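Local coordinates for protein dinoflagellate luciferase (Lingulodinium polyedrum, PDB 1VPR) that catalyses, as one of three homologous luciferase domains, the oxidation of dinoflagellate luciferin by molecular oxygen, which emits the blue light of night-time flashes, at residues A[36-41]-A[58-63]; A[124-129]-A[265-270]; A[198-203]-A[275-280]; A[235-240]-A[323-328]; A[289-292]-A[297-300]. All blocks are in the same frame, centred on the assembly; numbering follows the deposited sequence.

Contact 1. Residues A[36-41]-A[58-63]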
# COMPACT_ATOMS: atom_id res chain seq x y z
N PRO A 36 5.76 14.99 -4.97
CA PRO A 36 5.20 16.18 -5.62
C PRO A 36 4.94 17.28 -4.59
O PRO A 36 4.91 17.02 -3.38
CB PRO A 36 3.91 15.65 -6.22
CG PRO A 36 3.43 14.72 -5.14
CD PRO A 36 4.70 14.00 -4.67
N GLU A 37 4.76 18.50 -5.08
CA GLU A 37 4.50 19.63 -4.20
C GLU A 37 3.09 20.16 -4.47
O GLU A 37 2.82 20.76 -5.52
CB GLU A 37 5.54 20.74 -4.43
N PHE A 38 2.19 19.93 -3.51
CA PHE A 38 0.80 20.36 -3.62
C PHE A 38 0.64 21.71 -2.95
O PHE A 38 1.17 21.91 -1.85
CB PHE A 38 -0.12 19.37 -2.92
CG PHE A 38 -0.11 18.00 -3.51
CD1 PHE A 38 0.44 16.94 -2.80
CD2 PHE A 38 -0.64 17.77 -4.77
CE1 PHE A 38 0.46 15.66 -3.35
CE2 PHE A 38 -0.63 16.50 -5.33
CZ PHE A 38 -0.08 15.44 -4.61
N HIS A 39 -0.09 22.62 -3.59
CA HIS A 39 -0.34 23.95 -3.05
C HIS A 39 -0.34 23.88 -1.52
O HIS A 39 -0.94 22.97 -0.93
CB HIS A 39 -1.68 24.50 -3.55
N GLU A 40 0.34 24.84 -0.89
CA GLU A 40 0.42 24.88 0.56
C GLU A 40 -0.92 24.58 1.23
O GLU A 40 -0.99 23.83 2.21
CB GLU A 40 0.93 26.26 1.01
N ASP A 41 -1.99 25.14 0.68
CA ASP A 41 -3.33 24.97 1.24
C ASP A 41 -3.89 23.53 1.27
O ASP A 41 -4.29 23.02 2.32
CB ASP A 41 -4.31 25.91 0.51
N PHE A 58 -5.91 17.04 -6.94
CA PHE A 58 -6.65 15.82 -7.20
C PHE A 58 -6.54 15.45 -8.67
O PHE A 58 -6.45 14.27 -9.00
CB PHE A 58 -8.13 15.98 -6.83
CG PHE A 58 -8.38 15.98 -5.34
CD1 PHE A 58 -8.85 17.12 -4.69
CD2 PHE A 58 -8.17 14.83 -4.59
CE1 PHE A 58 -9.11 17.11 -3.33
CE2 PHE A 58 -8.41 14.81 -3.21
CZ PHE A 58 -8.88 15.95 -2.58
N HIS A 59 -6.54 16.45 -9.56
CA HIS A 59 -6.41 16.18 -10.98
C HIS A 59 -5.04 15.57 -11.29
O HIS A 59 -4.90 14.77 -12.22
CB HIS A 59 -6.60 17.45 -11.80
CG HIS A 59 -8.01 17.92 -11.84
ND1 HIS A 59 -8.64 18.47 -10.75
CD2 HIS A 59 -8.95 17.85 -12.82
CE1 HIS A 59 -9.91 18.71 -11.05
NE2 HIS A 59 -10.11 18.34 -12.30
N TYR A 60 -4.03 15.97 -10.52
CA TYR A 60 -2.69 15.44 -10.72
C TYR A 60 -2.70 13.96 -10.29
O TYR A 60 -2.16 13.09 -10.98
CB TYR A 60 -1.68 16.21 -9.88
CG TYR A 60 -0.28 15.63 -9.92
CD1 TYR A 60 0.50 15.69 -11.08
CD2 TYR A 60 0.27 15.03 -8.78
CE1 TYR A 60 1.81 15.18 -11.09
CE2 TYR A 60 1.57 14.52 -8.77
CZ TYR A 60 2.33 14.60 -9.93
OH TYR A 60 3.61 14.08 -9.92
N LEU A 61 -3.30 13.70 -9.14
CA LEU A 61 -3.38 12.34 -8.62
C LEU A 61 -4.14 11.44 -9.61
O LEU A 61 -3.75 10.30 -9.84
CB LEU A 61 -4.08 12.33 -7.26
CG LEU A 61 -3.36 13.02 -6.11
CD1 LEU A 61 -4.12 12.75 -4.82
CD2 LEU A 61 -1.91 12.51 -6.02
N LEU A 62 -5.20 11.96 -10.21
CA LEU A 62 -5.95 11.16 -11.17
C LEU A 62 -5.06 10.72 -12.31
O LEU A 62 -5.11 9.57 -12.73
CB LEU A 62 -7.14 11.92 -11.74
CG LEU A 62 -8.45 11.80 -10.97
CD1 LEU A 62 -9.56 12.45 -11.80
CD2 LEU A 62 -8.80 10.32 -10.73
N GLU A 63 -4.23 11.63 -12.80
CA GLU A 63 -3.35 11.26 -13.88
C GLU A 63 -2.26 10.30 -13.39
O GLU A 63 -1.84 9.42 -14.12
CB GLU A 63 -2.71 12.50 -14.50
CG GLU A 63 -1.95 12.21 -15.78
CD GLU A 63 -1.43 13.49 -16.41
OE1 GLU A 63 -0.22 13.78 -16.27
OE2 GLU A 63 -2.24 14.21 -17.02

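Contact 2. Residues A[124-129]-A[265-270]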
# COMPACT_ATOMS: atom_id res chain seq x y z
N ALA A 124 3.27 13.05 19.18
CA ALA A 124 3.98 14.31 19.22
C ALA A 124 5.50 14.11 19.16
O ALA A 124 6.20 14.84 18.46
CB ALA A 124 3.61 15.09 20.49
N MSE A 125 6.00 13.12 19.88
CA MSE A 125 7.44 12.85 19.88
C MSE A 125 7.99 12.50 18.50
O MSE A 125 9.13 12.83 18.17
CB MSE A 125 7.74 11.68 20.81
CG MSE A 125 7.32 11.89 22.22
SE MSE A 125 7.47 10.22 23.16
CE MSE A 125 6.08 10.48 24.45
N CYS A 126 7.17 11.81 17.70
CA CYS A 126 7.60 11.40 16.37
C CYS A 126 7.46 12.46 15.30
O CYS A 126 8.00 12.31 14.21
CB CYS A 126 6.83 10.14 15.95
SG CYS A 126 7.09 8.72 17.04
N LYS A 127 6.72 13.53 15.59
CA LYS A 127 6.54 14.59 14.60
C LYS A 127 7.90 15.10 14.15
O LYS A 127 8.72 15.49 14.97
CB LYS A 127 5.71 15.75 15.17
CG LYS A 127 4.32 15.88 14.57
CD LYS A 127 3.43 14.70 14.94
CE LYS A 127 2.32 14.47 13.91
NZ LYS A 127 1.53 15.70 13.63
N GLY A 128 8.14 15.09 12.84
CA GLY A 128 9.41 15.57 12.31
C GLY A 128 10.59 14.58 12.33
O GLY A 128 11.70 14.93 11.93
N PHE A 129 10.34 13.36 12.79
CA PHE A 129 11.38 12.33 12.86
C PHE A 129 11.90 12.01 11.45
O PHE A 129 11.16 12.15 10.48
CB PHE A 129 10.78 11.08 13.50
CG PHE A 129 11.72 9.91 13.57
CD1 PHE A 129 11.46 8.75 12.83
CD2 PHE A 129 12.83 9.92 14.42
CE1 PHE A 129 12.29 7.62 12.94
CE2 PHE A 129 13.66 8.80 14.54
CZ PHE A 129 13.38 7.65 13.79
N TRP A 265 0.99 1.16 11.09
CA TRP A 265 0.88 2.25 12.05
C TRP A 265 0.99 3.55 11.29
O TRP A 265 2.02 3.80 10.67
CB TRP A 265 2.02 2.20 13.07
CG TRP A 265 1.80 1.24 14.19
CD1 TRP A 265 2.37 0.01 14.35
CD2 TRP A 265 0.96 1.44 15.34
NE1 TRP A 265 1.93 -0.58 15.52
CE2 TRP A 265 1.07 0.28 16.15
CE3 TRP A 265 0.12 2.49 15.77
CZ2 TRP A 265 0.37 0.14 17.36
CZ3 TRP A 265 -0.57 2.34 16.98
CH2 TRP A 265 -0.44 1.18 17.75
N GLU A 266 -0.07 4.35 11.33
CA GLU A 266 -0.08 5.66 10.65
C GLU A 266 0.44 6.59 11.74
O GLU A 266 -0.30 6.98 12.66
CB GLU A 266 -1.51 6.01 10.25
CG GLU A 266 -1.69 7.33 9.53
CD GLU A 266 -3.15 7.59 9.18
OE1 GLU A 266 -3.93 7.81 10.13
OE2 GLU A 266 -3.51 7.54 7.97
N MSE A 267 1.72 6.95 11.63
CA MSE A 267 2.39 7.74 12.64
C MSE A 267 1.82 9.11 12.98
O MSE A 267 1.85 9.51 14.14
CB MSE A 267 3.87 7.87 12.28
CG MSE A 267 4.61 6.53 12.11
SE MSE A 267 4.38 5.37 13.64
CE MSE A 267 4.87 6.66 15.02
N GLU A 268 1.27 9.82 12.02
CA GLU A 268 0.73 11.14 12.35
C GLU A 268 -0.58 11.16 13.13
O GLU A 268 -0.95 12.20 13.69
CB GLU A 268 0.58 11.96 11.07
CG GLU A 268 1.90 12.27 10.42
CD GLU A 268 2.60 11.05 9.85
OE1 GLU A 268 1.95 10.27 9.12
OE2 GLU A 268 3.81 10.88 10.12
N SER A 269 -1.28 10.02 13.19
CA SER A 269 -2.55 9.92 13.91
C SER A 269 -2.48 8.94 15.09
O SER A 269 -3.34 8.94 15.98
CB SER A 269 -3.64 9.45 12.96
OG SER A 269 -3.44 8.08 12.61
N GLY A 270 -1.44 8.12 15.10
CA GLY A 270 -1.27 7.15 16.17
C GLY A 270 -2.20 5.96 16.02
O GLY A 270 -2.34 5.14 16.94

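Contact 3. Residues A[198-203]-A[275-280]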
# COMPACT_ATOMS: atom_id res chain seq x y z
N ASP A 198 -6.60 7.57 2.19
CA ASP A 198 -5.15 7.37 2.22
C ASP A 198 -4.73 5.91 2.32
O ASP A 198 -5.45 5.05 2.86
CB ASP A 198 -4.49 8.19 3.36
CG ASP A 198 -3.06 8.65 3.01
OD1 ASP A 198 -2.38 9.29 3.86
OD2 ASP A 198 -2.59 8.40 1.87
N HIS A 199 -3.55 5.66 1.78
CA HIS A 199 -2.93 4.36 1.74
C HIS A 199 -3.85 3.18 1.49
O HIS A 199 -4.54 3.16 0.48
CB HIS A 199 -2.02 4.14 2.98
CG HIS A 199 -2.68 4.39 4.31
ND1 HIS A 199 -3.40 3.42 4.97
CD2 HIS A 199 -2.71 5.49 5.09
CE1 HIS A 199 -3.84 3.91 6.12
NE2 HIS A 199 -3.44 5.17 6.21
N HIS A 200 -3.90 2.19 2.38
CA HIS A 200 -4.72 1.02 2.07
C HIS A 200 -6.20 1.10 2.31
O HIS A 200 -6.88 0.08 2.25
CB HIS A 200 -4.13 -0.22 2.74
CG HIS A 200 -2.74 -0.53 2.27
ND1 HIS A 200 -2.43 -0.64 0.93
CD2 HIS A 200 -1.59 -0.73 2.95
CE1 HIS A 200 -1.14 -0.91 0.81
NE2 HIS A 200 -0.61 -0.97 2.02
N GLN A 201 -6.71 2.30 2.57
CA GLN A 201 -8.14 2.50 2.74
C GLN A 201 -8.79 2.39 1.36
O GLN A 201 -9.97 2.03 1.26
CB GLN A 201 -8.41 3.86 3.38
CG GLN A 201 -8.19 3.80 4.88
CD GLN A 201 -8.09 5.16 5.54
OE1 GLN A 201 -8.77 5.43 6.52
NE2 GLN A 201 -7.21 6.00 5.03
N THR A 202 -8.03 2.69 0.31
CA THR A 202 -8.52 2.53 -1.06
C THR A 202 -7.38 1.91 -1.84
O THR A 202 -6.26 1.86 -1.36
CB THR A 202 -8.92 3.87 -1.75
OG1 THR A 202 -7.81 4.77 -1.73
CG2 THR A 202 -10.08 4.50 -1.03
N GLY A 203 -7.64 1.46 -3.07
CA GLY A 203 -6.54 0.87 -3.80
C GLY A 203 -5.99 1.73 -4.93
O GLY A 203 -6.58 2.75 -5.33
N ILE A 275 -5.11 -5.21 8.63
CA ILE A 275 -5.47 -5.57 7.26
C ILE A 275 -5.19 -6.99 6.85
O ILE A 275 -4.34 -7.66 7.44
CB ILE A 275 -4.70 -4.58 6.33
CG1 ILE A 275 -4.97 -4.84 4.84
CG2 ILE A 275 -3.17 -4.70 6.60
CD1 ILE A 275 -4.23 -3.83 3.96
N GLU A 276 -5.93 -7.47 5.85
CA GLU A 276 -5.68 -8.79 5.29
C GLU A 276 -5.84 -8.72 3.78
O GLU A 276 -6.56 -7.83 3.26
CB GLU A 276 -6.63 -9.88 5.83
CG GLU A 276 -8.11 -9.72 5.48
CD GLU A 276 -8.82 -11.07 5.51
OE1 GLU A 276 -8.90 -11.66 6.61
OE2 GLU A 276 -9.26 -11.55 4.43
N ARG A 277 -5.15 -9.61 3.08
CA ARG A 277 -5.31 -9.76 1.63
C ARG A 277 -5.44 -11.25 1.44
O ARG A 277 -4.60 -11.99 1.96
CB ARG A 277 -4.11 -9.27 0.83
CG ARG A 277 -4.04 -7.74 0.63
CD ARG A 277 -2.68 -7.31 0.09
NE ARG A 277 -2.71 -5.89 -0.28
CZ ARG A 277 -1.63 -5.19 -0.62
NH1 ARG A 277 -0.44 -5.77 -0.64
NH2 ARG A 277 -1.75 -3.89 -0.92
N ARG A 278 -6.46 -11.68 0.72
CA ARG A 278 -6.65 -13.10 0.45
C ARG A 278 -6.98 -13.31 -1.02
O ARG A 278 -7.68 -12.49 -1.63
CB ARG A 278 -7.77 -13.71 1.33
CG ARG A 278 -9.19 -13.26 1.02
CD ARG A 278 -10.21 -14.08 1.83
NE ARG A 278 -10.17 -13.75 3.27
CZ ARG A 278 -10.95 -14.32 4.19
NH1 ARG A 278 -10.85 -13.95 5.45
NH2 ARG A 278 -11.83 -15.27 3.85
N ALA A 279 -6.44 -14.39 -1.58
CA ALA A 279 -6.68 -14.73 -2.98
C ALA A 279 -7.59 -15.95 -3.02
O ALA A 279 -7.38 -16.89 -2.26
CB ALA A 279 -5.36 -15.05 -3.68
N PHE A 280 -8.57 -15.95 -3.91
CA PHE A 280 -9.50 -17.09 -4.02
C PHE A 280 -10.13 -17.09 -5.41
O PHE A 280 -10.20 -16.05 -6.07
CB PHE A 280 -10.58 -16.99 -2.93
CG PHE A 280 -11.27 -15.67 -2.89
CD1 PHE A 280 -12.38 -15.42 -3.71
CD2 PHE A 280 -10.78 -14.63 -2.10
CE1 PHE A 280 -12.98 -14.16 -3.74
CE2 PHE A 280 -11.37 -13.38 -2.12
CZ PHE A 280 -12.48 -13.14 -2.94

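Contact 4. Residues A[235-240]-A[323-328]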
# COMPACT_ATOMS: atom_id res chain seq x y z
N GLY A 235 6.54 -11.02 8.76
CA GLY A 235 6.93 -10.73 10.13
C GLY A 235 7.93 -9.60 10.35
O GLY A 235 8.29 -9.31 11.51
N HIS A 236 8.37 -8.96 9.26
CA HIS A 236 9.35 -7.88 9.37
C HIS A 236 8.82 -6.53 8.91
O HIS A 236 8.09 -6.44 7.93
CB HIS A 236 10.62 -8.25 8.58
CG HIS A 236 11.36 -9.42 9.16
ND1 HIS A 236 12.33 -9.27 10.14
CD2 HIS A 236 11.24 -10.75 8.95
CE1 HIS A 236 12.78 -10.47 10.49
NE2 HIS A 236 12.14 -11.38 9.78
N TYR A 237 9.18 -5.48 9.64
CA TYR A 237 8.71 -4.13 9.36
C TYR A 237 9.26 -3.51 8.09
O TYR A 237 10.33 -3.87 7.59
CB TYR A 237 9.10 -3.19 10.52
CG TYR A 237 8.02 -2.98 11.57
CD1 TYR A 237 8.00 -3.73 12.74
CD2 TYR A 237 7.04 -2.02 11.39
CE1 TYR A 237 7.03 -3.52 13.70
CE2 TYR A 237 6.06 -1.81 12.33
CZ TYR A 237 6.07 -2.56 13.49
OH TYR A 237 5.10 -2.34 14.41
N PHE A 238 8.50 -2.57 7.55
CA PHE A 238 8.96 -1.81 6.42
C PHE A 238 8.30 -0.46 6.55
O PHE A 238 7.31 -0.28 7.26
CB PHE A 238 8.72 -2.51 5.06
CG PHE A 238 7.28 -2.78 4.72
CD1 PHE A 238 6.62 -1.98 3.80
CD2 PHE A 238 6.62 -3.88 5.26
CE1 PHE A 238 5.29 -2.27 3.42
CE2 PHE A 238 5.32 -4.18 4.90
CZ PHE A 238 4.65 -3.37 3.96
N TYR A 239 8.88 0.51 5.87
CA TYR A 239 8.42 1.87 5.95
C TYR A 239 7.73 2.30 4.65
O TYR A 239 8.27 2.09 3.56
CB TYR A 239 9.65 2.75 6.22
CG TYR A 239 9.45 4.23 6.00
CD1 TYR A 239 8.36 4.89 6.58
CD2 TYR A 239 10.34 4.98 5.22
CE1 TYR A 239 8.16 6.26 6.41
CE2 TYR A 239 10.15 6.35 5.03
CZ TYR A 239 9.05 6.98 5.64
OH TYR A 239 8.86 8.34 5.52
N GLU A 240 6.54 2.87 4.77
CA GLU A 240 5.81 3.35 3.61
C GLU A 240 5.61 4.86 3.62
O GLU A 240 4.75 5.37 4.33
CB GLU A 240 4.43 2.69 3.52
CG GLU A 240 4.45 1.22 3.13
CD GLU A 240 4.52 1.02 1.61
OE1 GLU A 240 5.09 1.89 0.90
OE2 GLU A 240 4.01 -0.02 1.14
N THR A 323 14.33 0.42 13.78
CA THR A 323 13.63 1.68 14.02
C THR A 323 12.26 1.45 14.65
O THR A 323 11.96 1.96 15.73
CB THR A 323 13.44 2.48 12.71
OG1 THR A 323 14.73 2.85 12.18
CG2 THR A 323 12.61 3.75 12.95
N ALA A 324 11.44 0.64 13.99
CA ALA A 324 10.09 0.37 14.46
C ALA A 324 10.00 -0.22 15.87
O ALA A 324 9.07 0.13 16.61
CB ALA A 324 9.36 -0.52 13.47
N LEU A 325 10.91 -1.13 16.23
CA LEU A 325 10.88 -1.73 17.56
C LEU A 325 11.87 -1.01 18.50
O LEU A 325 12.11 -1.45 19.63
CB LEU A 325 11.22 -3.23 17.47
CG LEU A 325 10.35 -4.07 16.52
CD1 LEU A 325 10.81 -5.54 16.56
CD2 LEU A 325 8.86 -3.97 16.96
N ALA A 326 12.42 0.11 18.04
CA ALA A 326 13.38 0.88 18.85
C ALA A 326 14.45 -0.03 19.44
O ALA A 326 14.78 0.09 20.63
CB ALA A 326 12.66 1.62 19.99
N GLY A 327 14.96 -0.94 18.64
CA GLY A 327 16.01 -1.83 19.10
C GLY A 327 15.61 -2.90 20.10
O GLY A 327 16.48 -3.60 20.63
N ARG A 328 14.32 -3.08 20.35
CA ARG A 328 13.90 -4.09 21.32
C ARG A 328 13.46 -5.41 20.72
O ARG A 328 12.38 -5.52 20.13
CB ARG A 328 12.76 -3.55 22.21
CG ARG A 328 12.35 -4.54 23.31
CD ARG A 328 11.18 -4.08 24.18
NE ARG A 328 10.72 -5.17 25.05
CZ ARG A 328 9.66 -5.10 25.86
NH1 ARG A 328 9.33 -6.15 26.60
NH2 ARG A 328 8.93 -3.99 25.93

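Contact 5. Residues A[289-292]-A[297-300]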
# COMPACT_ATOMS: atom_id res chain seq x y z
N ARG A 289 -9.06 -10.10 -2.31
CA ARG A 289 -9.83 -9.15 -1.55
C ARG A 289 -8.95 -8.59 -0.45
O ARG A 289 -8.36 -9.32 0.33
CB ARG A 289 -11.09 -9.77 -0.91
CG ARG A 289 -11.92 -8.72 -0.14
CD ARG A 289 -13.06 -9.34 0.67
NE ARG A 289 -12.57 -10.20 1.75
CZ ARG A 289 -13.30 -11.13 2.37
NH1 ARG A 289 -12.78 -11.86 3.34
NH2 ARG A 289 -14.56 -11.34 2.01
N GLN A 290 -8.87 -7.27 -0.42
CA GLN A 290 -8.09 -6.56 0.59
C GLN A 290 -9.10 -5.94 1.57
O GLN A 290 -10.03 -5.27 1.15
CB GLN A 290 -7.29 -5.45 -0.10
CG GLN A 290 -6.46 -4.57 0.81
CD GLN A 290 -5.66 -3.57 0.01
OE1 GLN A 290 -4.85 -3.94 -0.85
NE2 GLN A 290 -5.89 -2.28 0.28
N ALA A 291 -8.91 -6.16 2.87
CA ALA A 291 -9.83 -5.61 3.85
C ALA A 291 -9.01 -4.89 4.91
O ALA A 291 -8.20 -5.52 5.62
CB ALA A 291 -10.66 -6.76 4.50
N THR A 292 -9.22 -3.58 5.02
CA THR A 292 -8.51 -2.74 5.98
C THR A 292 -9.47 -2.17 7.02
O THR A 292 -10.53 -1.65 6.66
CB THR A 292 -7.84 -1.57 5.28
OG1 THR A 292 -7.07 -2.06 4.18
CG2 THR A 292 -6.92 -0.82 6.24
N LYS A 297 -14.44 0.56 11.27
CA LYS A 297 -14.80 0.75 9.87
C LYS A 297 -13.91 -0.07 8.96
O LYS A 297 -12.69 0.13 8.93
CB LYS A 297 -14.67 2.25 9.52
CG LYS A 297 -14.94 2.54 8.05
CD LYS A 297 -14.84 4.03 7.71
CE LYS A 297 -15.36 4.35 6.31
NZ LYS A 297 -15.29 5.78 5.98
N ILE A 298 -14.49 -0.94 8.23
CA ILE A 298 -13.76 -1.81 7.31
C ILE A 298 -13.90 -1.32 5.88
O ILE A 298 -15.02 -1.12 5.41
CB ILE A 298 -14.30 -3.25 7.35
CG1 ILE A 298 -14.15 -3.81 8.77
CG2 ILE A 298 -13.52 -4.12 6.36
CD1 ILE A 298 -14.74 -5.19 8.95
N SER A 299 -12.78 -1.13 5.19
CA SER A 299 -12.78 -0.69 3.78
C SER A 299 -12.23 -1.84 2.91
O SER A 299 -11.15 -2.35 3.20
CB SER A 299 -11.87 0.53 3.60
OG SER A 299 -12.32 1.63 4.36
N PHE A 300 -12.98 -2.22 1.86
CA PHE A 300 -12.58 -3.30 0.95
C PHE A 300 -12.05 -2.84 -0.41
O PHE A 300 -12.54 -1.87 -0.99
CB PHE A 300 -13.75 -4.26 0.67
CG PHE A 300 -14.27 -4.98 1.89
CD1 PHE A 300 -15.37 -4.48 2.59
CD2 PHE A 300 -13.64 -6.13 2.35
CE1 PHE A 300 -15.84 -5.13 3.72
CE2 PHE A 300 -14.10 -6.78 3.49
CZ PHE A 300 -15.19 -6.28 4.17
O HOH W 1 -8.69 -2.14 2.10

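Contact 1. Residues A[36-41]-A[58-63]
Pro36 and Phe38 lean on Tyr60 and Leu61 of helix 57-65, an apolar loop-on-helix contact inside the helical bundle domain of this pH-regulated luciferase. The close-packed part centres on the Tyr60 ring. Its CG stands anti to the backbone N (chi1 174°), a setting that carries the ring out from the helix toward the loop. There Pro36 lays its CB against CE2 of Tyr60 at 3.6 Å, and the two side chains cross at about a right angle. Proline suits this place because its stiff ring offers methylene groups and has no polar end to bury. Phe38 comes in next to it: CE2 of its ring lies 3.9 Å from Tyr60 CD2, again with the side chains roughly perpendicular. Tyrosine serves two ends at once, since its ring carbons face these apolar groups while OH hydrogen-bonds to His34 NE2 and Asn28 ND2, which fixes the far end of the ring. The loop side is looser. Pro36 and Phe38 are themselves partly exposed, and between them Glu37 points away from the helix into an exposed position, where a charged residue costs little. Leu61, one residue on from Tyr60 along the helix, is buried and completes the seat for the phenylalanine: its branched end brings methyl CD2 to Phe38 CZ at 3.7 Å.

Contact 2. Residues A[124-129]-A[265-270]
Met267, present as selenomethionine, is bent at every side-chain torsion, with chi1 -57°, chi2 -53° and chi3 -51°, and this tight curl turns its CE methyl toward the end of helix 120-126. Waiting there is Cys126, whose SG lies anti to its own carbonyl carbon. The Met267 CE methyl rests 3.6 Å from Cys126 SG and a little farther, 4.1 Å, from Cys126 CB. Both residues are buried; the unbranched selenoether chain can curl to present its terminal methyl to the small, weakly polar thiol. Beside this pair, nearer the solvent, Lys127 spreads its hydrocarbon part over Glu268: its CE passes 4.1 Å from Glu268 CG and 4.0 Å from the backbone O of Glu268. The two charges do not pair, for Lys127 NZ stays 6.4 Å from Glu268 OE2, and the carboxylate is instead held through OE1 by the backbone N of Asn247. Each backbone bends sharply here. Cys126 to Phe129 form a type II turn, in which Gly128 takes the positive phi that suits glycine. On the other side Glu266 O receives both Ser269 N and Gly270 N, and Ser269 OG donates to the anti lone pair of Glu266 OE1. Here a helix end meets the connection between strands 259-266 and 271-282, consecutive antiparallel neighbours as in the up-and-down barrels of the calycin superfamily.

Contact 3. Residues A[198-203]-A[275-280]
The imidazole of His200 and the guanidinium of Arg277 meet with their planes 77° apart, so the two flat groups are crossed rather than stacked. Arg277 NH2 approaches obliquely and is nearest to His200 CE1, at 3.5 Å. Ile275 CD1 also comes up obliquely, at the root of the ring, 3.8 Å from His200 CB and 4.0 Å from His200 CG. With CG1 anti to the backbone N and the chain fully extended (chi2 178°), the isoleucine reaches that far with a single methyl. Of the other flat groups, the His199 ring has Gln201 NE2 above one face, offset toward the rim, and the Arg278 guanidinium has the Glu276 carboxylate at its edge, where Arg278 NE and Glu276 OE2 form a 2.6 Å salt bridge. An alanine in place of His200 would keep CB but probably open a gap where the ring meets Ile275 CD1 and deprive Arg277 NH2 of its crossed neighbour. All three touching residues are buried, where the loop following helix 187-197 packs against strand 271-282 of the barrel. Arg277 NE is bonded to Gln290 OE1, which helps set the guanidinium. Since NH2 lies against a ring carbon and makes no hydrogen bond with the imidazole, the histidine serves this contact by the shape and bulk of its ring.

Contact 4. Residues A[235-240]-A[323-328]
A helix end packed on a barrel strand defines this contact, in which Ala324 and Leu325 at the close of helix 321-324 settle on Tyr237 of strand 237-241. Its centre is a CH-pi interaction. Ala324 CB stands over the middle of the Tyr237 ring, 3.4 Å from the centroid and only 11° off the ring normal, so the methyl looks straight down on the face. Alanine fits because a bare methyl lets the helix come close to the aromatic plane. Leu325 adds a flank: its CD2 touches Tyr237 CE1 at 3.8 Å, arriving obliquely. The tyrosine torsion is unusual, chi1 being -95°, some 35° from the staggered position near -60°, which is consistent with the ring being turned to lie flat beneath the methyl. The helix ends in a Schellman motif, with Ala326 as the C-prime residue at positive phi, Ala326 N bonded to Thr323 O at 3.0 Å and Gly327 N bonded to Tyr322 O. A type I' turn from Leu325 to Arg328 overlaps this ending, closed by Arg328 N on Leu325 O at 2.8 Å; Gly327 supplies another positive phi, a conformation glycine takes readily. Elsewhere the Tyr237 ring meets Leu249 and Val251 of the next strand and Trp145, and the backbone N of Tyr237 is bonded to Asp321 OD1. A serine at Tyr237 would probably leave the Ala324 methyl without an aromatic face to rest on and Leu325 CD2 without its flanking carbon.

Contact 5. Residues A[289-292]-A[297-300]
Arg289 and Phe300 run side by side and point the same way, and the arginine can be followed outward along the phenylalanine ring. From CB the chain goes on with CG anti to the backbone N, and Arg289 CG already lies 4.0 Å from Phe300 CD2. Arg289 CD comes closer, 3.7 Å from Phe300 CD2. At the bend of chi3 (65°) the chain turns, and Arg289 NE is 4.1 Å from Phe300 CE2, which lies over one face of the guanidinium; the two planes are 55° apart. The tip finds its charge partner in Asp103, NH1 forming a salt bridge with Asp103 OD2. Arginine suits the place because its long methylene chain packs on an aromatic ring while its end still reaches a carboxylate. These residues belong to the beta hairpin of strands 285-294 and 297-307. Ala291 and Phe300 form a non-hydrogen-bonded antiparallel pair, in which the small Ala291 CB touches Phe300 CE2 at 3.6 Å. Thr292 and Ser299 are the hydrogen-bonded pair beside it: Thr292 N donates to Ser299 O at 2.9 Å, and Ser299 N to Thr292 O at 2.7 Å. Ser299 O accepts a second hydrogen bond from a water, whose O is also 2.7 Å away. That water donates its other hydrogen to Thr292 OG1 at 2.6 Å and receives a weak bond from Gln290 NE2. Thr292 OG1 in turn donates to His200 O, while Gln290 OE1 is hydrogen-bonded to Tyr303 OH.

Overall arrangement
Contact 1 comes first along the chain and lies in the helical bundle domain, its centre 23 to 30 Å from those of the others and touching none of them. The remaining four fall in the catalytic domain and all reach its ten-stranded antiparallel sheet. Contacts 3 and 5 are nearest, about 6 Å between centres, where the loop after helix 187-197 meets the neighbouring strands 271-282, 285-294 and 297-307. Contacts 2 and 4, whose centres are about 14 Å apart, touch through Trp265 and Tyr237, and through Phe129 and Thr323. Glu266 of contact 2 also reaches His199 of contact 3. Contacts 2, 3 and 4 interleave in sequence, so distant parts of the chain are tied round one barrel, while contact 5 is nested within the loop closed by contact 4.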